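Local coordinates for protein taurocyamine kinase (Schistosoma mansoni, PDB 4WOD) that reversibly transfers phosphate between ATP and the guanidino compound taurocyamine, a magnesium-dependent phosphagen kinase reaction, and is built as two fused kinase repeats, at residues S106-N111 and G341-L346; N115-T120 and V280-P285; V643-P648 and Y683-K688. The protein carries 4 engineered substitutions. All blocks are in the same frame, centred on the assembly; numbering follows the deposited sequence.

Interaction 1. Residues S106-N111 and G341-L346; sequences SFTDLN and GVRALL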
# COMPACT_ATOMS: atom_id res chain seq x y z
N SER A 106 -32.25 -0.03 -10.40
CA SER A 106 -32.35 -0.70 -9.11
C SER A 106 -31.05 -1.39 -8.70
O SER A 106 -30.49 -2.18 -9.46
CB SER A 106 -33.49 -1.72 -9.13
OG SER A 106 -33.53 -2.43 -7.92
N PHE A 107 -30.60 -1.09 -7.49
CA PHE A 107 -29.45 -1.73 -6.86
C PHE A 107 -29.86 -2.52 -5.62
O PHE A 107 -30.73 -2.07 -4.87
CB PHE A 107 -28.43 -0.68 -6.43
CG PHE A 107 -27.78 0.03 -7.57
CD1 PHE A 107 -26.83 -0.62 -8.34
CD2 PHE A 107 -28.12 1.32 -7.86
CE1 PHE A 107 -26.22 0.03 -9.39
CE2 PHE A 107 -27.51 1.98 -8.92
CZ PHE A 107 -26.57 1.34 -9.68
N THR A 108 -29.20 -3.64 -5.35
CA THR A 108 -29.52 -4.40 -4.15
C THR A 108 -29.19 -3.55 -2.93
O THR A 108 -28.29 -2.70 -2.99
CB THR A 108 -28.77 -5.76 -4.08
OG1 THR A 108 -27.35 -5.54 -4.20
CG2 THR A 108 -29.22 -6.68 -5.21
N ASP A 109 -29.95 -3.72 -1.85
CA ASP A 109 -29.66 -3.00 -0.63
C ASP A 109 -28.32 -3.48 -0.10
O ASP A 109 -28.10 -4.70 -0.01
CB ASP A 109 -30.75 -3.21 0.42
CG ASP A 109 -30.61 -2.25 1.59
OD1 ASP A 109 -29.64 -2.41 2.37
OD2 ASP A 109 -31.44 -1.31 1.71
N LEU A 110 -27.43 -2.56 0.27
CA LEU A 110 -26.07 -2.97 0.61
C LEU A 110 -25.98 -3.72 1.94
O LEU A 110 -24.97 -4.39 2.23
CB LEU A 110 -25.13 -1.75 0.61
CG LEU A 110 -24.71 -1.39 -0.82
CD1 LEU A 110 -23.89 -0.09 -0.91
CD2 LEU A 110 -23.97 -2.56 -1.46
N ASN A 111 -27.02 -3.63 2.76
CA ASN A 111 -27.00 -4.37 4.01
C ASN A 111 -27.33 -5.85 3.81
O ASN A 111 -27.23 -6.65 4.74
CB ASN A 111 -27.95 -3.72 5.02
CG ASN A 111 -27.19 -2.82 5.96
OD1 ASN A 111 -26.01 -3.05 6.21
ND2 ASN A 111 -27.84 -1.77 6.43
N GLY A 341 -18.22 -2.62 -6.28
CA GLY A 341 -17.04 -2.73 -5.44
C GLY A 341 -17.37 -2.87 -3.96
O GLY A 341 -16.80 -3.74 -3.28
N VAL A 342 -18.29 -2.04 -3.46
CA VAL A 342 -18.62 -2.08 -2.04
C VAL A 342 -19.25 -3.44 -1.73
O VAL A 342 -18.92 -4.08 -0.71
CB VAL A 342 -19.56 -0.92 -1.61
CG1 VAL A 342 -20.19 -1.21 -0.28
CG2 VAL A 342 -18.81 0.42 -1.53
N ARG A 343 -20.13 -3.90 -2.62
CA ARG A 343 -20.75 -5.20 -2.43
C ARG A 343 -19.68 -6.31 -2.31
O ARG A 343 -19.72 -7.10 -1.37
CB ARG A 343 -21.72 -5.50 -3.58
CG ARG A 343 -22.12 -6.97 -3.59
CD ARG A 343 -23.09 -7.32 -4.71
NE ARG A 343 -23.58 -8.69 -4.52
CZ ARG A 343 -24.55 -9.25 -5.24
NH1 ARG A 343 -25.15 -8.56 -6.20
NH2 ARG A 343 -24.93 -10.50 -4.99
N ALA A 344 -18.71 -6.33 -3.23
CA ALA A 344 -17.61 -7.29 -3.16
C ALA A 344 -16.84 -7.20 -1.83
O ALA A 344 -16.46 -8.22 -1.24
CB ALA A 344 -16.63 -7.10 -4.35
N LEU A 345 -16.59 -5.98 -1.38
CA LEU A 345 -15.81 -5.79 -0.15
C LEU A 345 -16.57 -6.25 1.09
O LEU A 345 -15.99 -6.85 2.00
CB LEU A 345 -15.40 -4.33 -0.00
CG LEU A 345 -14.48 -3.73 -1.07
CD1 LEU A 345 -14.23 -2.26 -0.75
CD2 LEU A 345 -13.16 -4.53 -1.14
N LEU A 346 -17.86 -5.95 1.13
CA LEU A 346 -18.67 -6.37 2.27
C LEU A 346 -18.84 -7.89 2.25
O LEU A 346 -18.82 -8.54 3.31
CB LEU A 346 -20.03 -5.64 2.26
CG LEU A 346 -20.02 -4.12 2.44
CD1 LEU A 346 -21.41 -3.56 2.20
CD2 LEU A 346 -19.50 -3.66 3.81
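Leu-110, at the start of a short 3-10 turn, brings its CA to 6.5 Å from the CA of Arg-343 on helix 331-355, and no hydrogen bond joins the two segments. The core of the contact is aliphatic. Leu-110 points at the helix and lays its CD1 3.9 Å from CG1 of Val-342, the two side chains crossing at about a right angle. With CG anti to its own carbonyl carbon (chi1 -80°), Leu-110 can spread both methyls over the helix, and CD2 passes 4.3 Å from CB of Arg-343. CB of Leu-110 lies 4.4 Å from CD1 of Leu-346; Val-342 and Leu-346, one helical turn apart, both meet this one leucine. At the exposed margin Arg-343 is nearly fully extended and its guanidinium ends near Thr-108. NH1 of Arg-343 comes only within 4.2 Å of OG1 of Thr-108; the threonine hydroxyl is hydrogen-bonded to Tyr-113, and NE of Arg-343 forms a salt bridge with Glu-347. Asp-109 shapes the turn by accepting the backbone N-H of Asn-111 on OD1, N to OD1 2.9 Å, through the lone pair pointing away from OD2. This is an Asx turn at the start of the 3-10 segment. Leu-110 also touches Val-117 and Val-280, so the arrangement is that of a loop leucine wedged between helix 331-355 and the central antiparallel sheet of the phosphagen kinase catalytic domain.

Interaction 2. Residues N115-T120 and V280-P285; sequences NLVVST and VHAKIP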
# COMPACT_ATOMS: atom_id res chain seq x y z
N ASN A 115 -25.18 -7.06 6.80
CA ASN A 115 -25.76 -5.98 7.62
C ASN A 115 -24.70 -5.13 8.31
O ASN A 115 -24.73 -4.93 9.52
CB ASN A 115 -26.73 -6.55 8.65
CG ASN A 115 -27.60 -5.48 9.27
OD1 ASN A 115 -27.94 -4.49 8.61
ND2 ASN A 115 -27.95 -5.64 10.54
N LEU A 116 -23.75 -4.64 7.52
CA LEU A 116 -22.59 -3.89 8.02
C LEU A 116 -22.69 -2.39 7.77
O LEU A 116 -21.86 -1.61 8.24
CB LEU A 116 -21.30 -4.41 7.36
CG LEU A 116 -21.02 -5.92 7.34
CD1 LEU A 116 -19.82 -6.26 6.42
CD2 LEU A 116 -20.80 -6.46 8.75
N VAL A 117 -23.69 -1.97 7.01
CA VAL A 117 -23.71 -0.58 6.57
C VAL A 117 -24.53 0.32 7.50
O VAL A 117 -25.73 0.14 7.65
CB VAL A 117 -24.25 -0.46 5.13
CG1 VAL A 117 -24.33 0.99 4.72
CG2 VAL A 117 -23.37 -1.23 4.18
N VAL A 118 -23.87 1.29 8.12
CA VAL A 118 -24.54 2.26 9.00
C VAL A 118 -25.39 3.26 8.21
O VAL A 118 -26.54 3.56 8.56
CB VAL A 118 -23.51 3.07 9.82
CG1 VAL A 118 -24.21 4.08 10.72
CG2 VAL A 118 -22.61 2.14 10.60
N SER A 119 -24.79 3.80 7.16
CA SER A 119 -25.45 4.81 6.35
C SER A 119 -24.87 4.85 4.95
O SER A 119 -23.78 4.32 4.69
CB SER A 119 -25.33 6.19 7.01
OG SER A 119 -23.97 6.55 7.12
N THR A 120 -25.63 5.48 4.06
CA THR A 120 -25.31 5.56 2.65
C THR A 120 -25.52 7.00 2.26
O THR A 120 -26.47 7.66 2.71
CB THR A 120 -26.21 4.63 1.81
OG1 THR A 120 -26.03 3.27 2.22
CG2 THR A 120 -25.91 4.75 0.31
N VAL A 280 -20.65 4.51 1.48
CA VAL A 280 -21.25 4.00 2.70
C VAL A 280 -20.28 4.14 3.87
O VAL A 280 -19.06 4.13 3.66
CB VAL A 280 -21.65 2.51 2.60
CG1 VAL A 280 -22.76 2.34 1.61
CG2 VAL A 280 -20.41 1.62 2.21
N HIS A 281 -20.83 4.29 5.07
CA HIS A 281 -20.07 4.04 6.30
C HIS A 281 -20.30 2.58 6.68
O HIS A 281 -21.42 2.18 6.99
CB HIS A 281 -20.51 4.95 7.44
CG HIS A 281 -19.84 6.28 7.43
ND1 HIS A 281 -19.73 7.06 6.30
CD2 HIS A 281 -19.23 6.97 8.42
CE1 HIS A 281 -19.09 8.18 6.59
NE2 HIS A 281 -18.77 8.15 7.88
N ALA A 282 -19.24 1.77 6.64
CA ALA A 282 -19.42 0.35 6.86
C ALA A 282 -18.50 -0.17 7.95
O ALA A 282 -17.37 0.31 8.07
CB ALA A 282 -19.19 -0.42 5.57
N LYS A 283 -18.96 -1.17 8.69
CA LYS A 283 -18.14 -1.89 9.67
C LYS A 283 -17.38 -3.05 9.02
O LYS A 283 -17.94 -4.13 8.81
CB LYS A 283 -18.99 -2.43 10.82
CG LYS A 283 -19.72 -1.39 11.64
CD LYS A 283 -21.02 -1.97 12.19
CE LYS A 283 -22.21 -1.02 12.01
NZ LYS A 283 -23.53 -1.75 12.02
N ILE A 284 -16.11 -2.83 8.72
CA ILE A 284 -15.27 -3.85 8.09
C ILE A 284 -13.92 -4.03 8.81
O ILE A 284 -12.86 -3.97 8.18
CB ILE A 284 -15.02 -3.51 6.61
CG1 ILE A 284 -14.37 -2.12 6.48
CG2 ILE A 284 -16.37 -3.50 5.84
CD1 ILE A 284 -13.71 -1.88 5.16
N PRO A 285 -13.95 -4.29 10.14
CA PRO A 285 -12.69 -4.37 10.90
C PRO A 285 -11.72 -5.46 10.41
O PRO A 285 -10.51 -5.24 10.47
CB PRO A 285 -13.18 -4.69 12.33
CG PRO A 285 -14.47 -5.41 12.12
CD PRO A 285 -15.11 -4.67 10.96
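Leu-116 to Thr-120 run antiparallel to Val-280 to Lys-283, with CA atoms 4.4 Å apart at the non-hydrogen-bonded pair Val-117 and Ala-282 and 4.3 Å at Thr-120 and Val-280. Between these pairs one strand has an extra residue: the chain turns a corner at Val-118, whose psi of -47° departs from extended geometry. The backbone bonds follow this break. Lys-283 N donates to Leu-116 O at 3.0 Å, Val-118 N reaches His-281 O almost in line with the carbonyl bond, and His-281 N donates to Ser-119 O from well off the line of that carbonyl. The buried face carries Val-117, Thr-120, Val-280 and Ala-282. Here CG1 of Val-117 meets CG1 of Val-280 at 3.7 Å, the side chains crossing at about a right angle, while Thr-120 lies alongside Val-280 with OG1 3.5 Å from its CG1. That hydroxyl is hydrogen-bonded to Gly-233 O. Beta-branched residues suit these extended positions, and Leu-346 and Met-338 of helix 331-355 cover the face. Leu-116 lies along the carbonyl of Lys-283, its CD1 3.7 Å from O of Lys-283, and reaches Ile-284 and Leu-346. Near the corner, Val-118 directs CG2 across the aliphatic part of Lys-283, tightly packed at 3.5 Å from CE. The lysine bends at chi3 (-134°), which keeps its chain over Leu-116 O. On the other face Ser-119 OG sits 3.8 Å from CB of His-281, whose ring leads away to a hydrogen bond between NE2 and Glu-310. Ser-119, Thr-120, Val-280 and His-281 are all predicted to bind ATP, so this bulged pairing of two central strands probably forms part of the nucleotide site of the phosphagen kinase catalytic sheet.

Interaction 3. Residues V643-P648 and Y683-K688; sequences VLLKIP and YDISNK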
# COMPACT_ATOMS: atom_id res chain seq x y z
N VAL A 643 29.59 -14.07 -3.67
CA VAL A 643 30.65 -13.09 -3.90
C VAL A 643 30.17 -12.01 -4.84
O VAL A 643 29.32 -12.25 -5.70
CB VAL A 643 31.93 -13.73 -4.52
CG1 VAL A 643 32.61 -14.65 -3.52
CG2 VAL A 643 31.61 -14.46 -5.83
N LEU A 644 30.72 -10.82 -4.67
CA LEU A 644 30.57 -9.78 -5.67
C LEU A 644 31.75 -9.92 -6.64
O LEU A 644 32.89 -9.59 -6.29
CB LEU A 644 30.52 -8.40 -5.02
CG LEU A 644 29.92 -7.30 -5.88
CD1 LEU A 644 28.70 -7.81 -6.62
CD2 LEU A 644 29.56 -6.13 -5.00
N LEU A 645 31.48 -10.43 -7.84
CA LEU A 645 32.53 -10.84 -8.77
C LEU A 645 32.65 -9.93 -10.00
O LEU A 645 31.66 -9.67 -10.70
CB LEU A 645 32.30 -12.28 -9.21
CG LEU A 645 33.38 -12.97 -10.05
CD1 LEU A 645 34.66 -13.13 -9.25
CD2 LEU A 645 32.89 -14.33 -10.55
N LYS A 646 33.87 -9.47 -10.28
CA LYS A 646 34.14 -8.70 -11.49
C LYS A 646 34.65 -9.59 -12.62
O LYS A 646 35.80 -10.04 -12.61
CB LYS A 646 35.16 -7.59 -11.22
CG LYS A 646 34.75 -6.65 -10.11
CD LYS A 646 35.65 -5.43 -10.07
CE LYS A 646 37.10 -5.83 -9.91
NZ LYS A 646 37.97 -4.65 -9.73
N ILE A 647 33.79 -9.85 -13.59
CA ILE A 647 34.18 -10.63 -14.76
C ILE A 647 33.72 -9.95 -16.05
O ILE A 647 32.80 -10.41 -16.71
CB ILE A 647 33.62 -12.07 -14.68
CG1 ILE A 647 32.16 -12.08 -14.24
CG2 ILE A 647 34.43 -12.90 -13.71
CD1 ILE A 647 31.53 -13.45 -14.28
N PRO A 648 34.39 -8.84 -16.42
CA PRO A 648 34.02 -8.05 -17.61
C PRO A 648 34.02 -8.87 -18.89
O PRO A 648 33.11 -8.73 -19.73
CB PRO A 648 35.12 -6.98 -17.66
CG PRO A 648 35.61 -6.87 -16.27
CD PRO A 648 35.55 -8.27 -15.73
N TYR A 683 29.10 -9.18 -11.19
CA TYR A 683 27.98 -10.07 -10.90
C TYR A 683 27.97 -10.54 -9.45
O TYR A 683 29.02 -10.81 -8.87
CB TYR A 683 28.01 -11.30 -11.81
CG TYR A 683 27.41 -11.11 -13.18
CD1 TYR A 683 27.43 -9.87 -13.82
CD2 TYR A 683 26.81 -12.17 -13.84
CE1 TYR A 683 26.88 -9.71 -15.08
CE2 TYR A 683 26.26 -12.02 -15.09
CZ TYR A 683 26.29 -10.79 -15.71
OH TYR A 683 25.74 -10.65 -16.96
N ASP A 684 26.78 -10.66 -8.88
CA ASP A 684 26.63 -11.35 -7.61
C ASP A 684 26.41 -12.84 -7.88
O ASP A 684 25.40 -13.23 -8.46
CB ASP A 684 25.48 -10.76 -6.80
CG ASP A 684 25.37 -11.38 -5.44
OD1 ASP A 684 24.77 -12.47 -5.33
OD2 ASP A 684 25.90 -10.79 -4.47
N ILE A 685 27.37 -13.66 -7.47
CA ILE A 685 27.30 -15.10 -7.73
C ILE A 685 27.05 -15.86 -6.43
O ILE A 685 27.71 -15.61 -5.42
CB ILE A 685 28.61 -15.64 -8.37
CG1 ILE A 685 29.03 -14.77 -9.56
CG2 ILE A 685 28.45 -17.10 -8.78
CD1 ILE A 685 28.04 -14.79 -10.69
N SER A 686 26.10 -16.78 -6.44
CA SER A 686 25.86 -17.57 -5.23
C SER A 686 25.58 -19.03 -5.56
O SER A 686 25.23 -19.36 -6.69
CB SER A 686 24.70 -16.97 -4.43
OG SER A 686 23.54 -16.83 -5.23
N ASN A 687 25.75 -19.91 -4.58
CA ASN A 687 25.29 -21.28 -4.76
C ASN A 687 23.78 -21.29 -4.89
O ASN A 687 23.08 -20.53 -4.21
CB ASN A 687 25.71 -22.18 -3.59
CG ASN A 687 25.19 -21.70 -2.24
OD1 ASN A 687 25.64 -20.67 -1.72
ND2 ASN A 687 24.27 -22.46 -1.65
N LYS A 688 23.27 -22.13 -5.78
CA LYS A 688 21.83 -22.23 -5.91
C LYS A 688 21.23 -23.24 -4.92
O LYS A 688 20.12 -23.05 -4.43
CB LYS A 688 21.46 -22.59 -7.35
CG LYS A 688 20.04 -22.25 -7.73
CD LYS A 688 19.67 -22.85 -9.07
CE LYS A 688 20.42 -24.15 -9.33
NZ LYS A 688 19.52 -25.21 -9.88
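Four backbone hydrogen bonds join Val-643 and Leu-645 to Ile-685 and Tyr-683. Val-643 and Ile-685 exchange a reciprocal pair, each 3.0 Å from N to O. Leu-645 and Tyr-683 exchange another, shorter at 2.7 Å from N to O in both directions and nearly straight. The strand axes approach to 4.7 Å at an angle of 131° between their directions, a marked twist away from exact antiparallel. Between the bonded pairs, Leu-644 faces Asp-684 in a non-hydrogen-bonded pair, and CA of Asp-684 makes a CA-H...O contact with Val-643 O.

Apolar packing fills the face bearing Val-643, Leu-645, Tyr-683 and Ile-685. CG2 of Val-643 comes 4.1 Å from CB of Ile-685, and CD2 of Leu-645 meets CG1 of the same isoleucine at 4.0 Å. Ile-685 turns CG1 beside its own backbone N (chi1 -49°), bringing that branch to Leu-645. Tyr-683 sets its CB 4.1 Å from O of Leu-645, and its side chain packs on Ala-668, Leu-657 and Ser-651. Branched residues suit this face because helix 695-715 packs on it through Val-706 and Met-709, against Val-643 and Leu-645.

Charge belongs to the other face. The buried carboxylate of Asp-684 forms salt bridges through OD1 with Arg-640 and through OD2 with Arg-669, which probably stabilise its ionised form and fix its rotation. Leu-644 lies beside it, CD1 resting 3.8 Å from Tyr-683 O. Since both arginines and Leu-644 are predicted ATP-binding residues, Asp-684 appears to be a second-shell group that positions nucleotide-site arginines, on the antiparallel catalytic sheet typical of phosphagen kinases.

Interactions 1 and 2 adjoin in the first kinase unit, their centres about 10 Å apart; Leu-110 and Leu-346 of interaction 1 pack on Val-280 and Val-117 of interaction 2, and Asn-111 OD1 probably bonds to Val-117 N. Interaction 3 lies in the second catalytic domain, about 54 Å away between centres. Its strand 639-646 holds the place in its sheet that strand 277-283 of interaction 2 holds in the first, but the two contacts use different neighbours: strand 117-126 there, strand 682-687 here. Interaction 1 is largely buried helix-to-loop packing with an exposed polar rim and no cross-bonds, interaction 2 a broken pairing reaching the surface, and interaction 3 a regular, buried pairing.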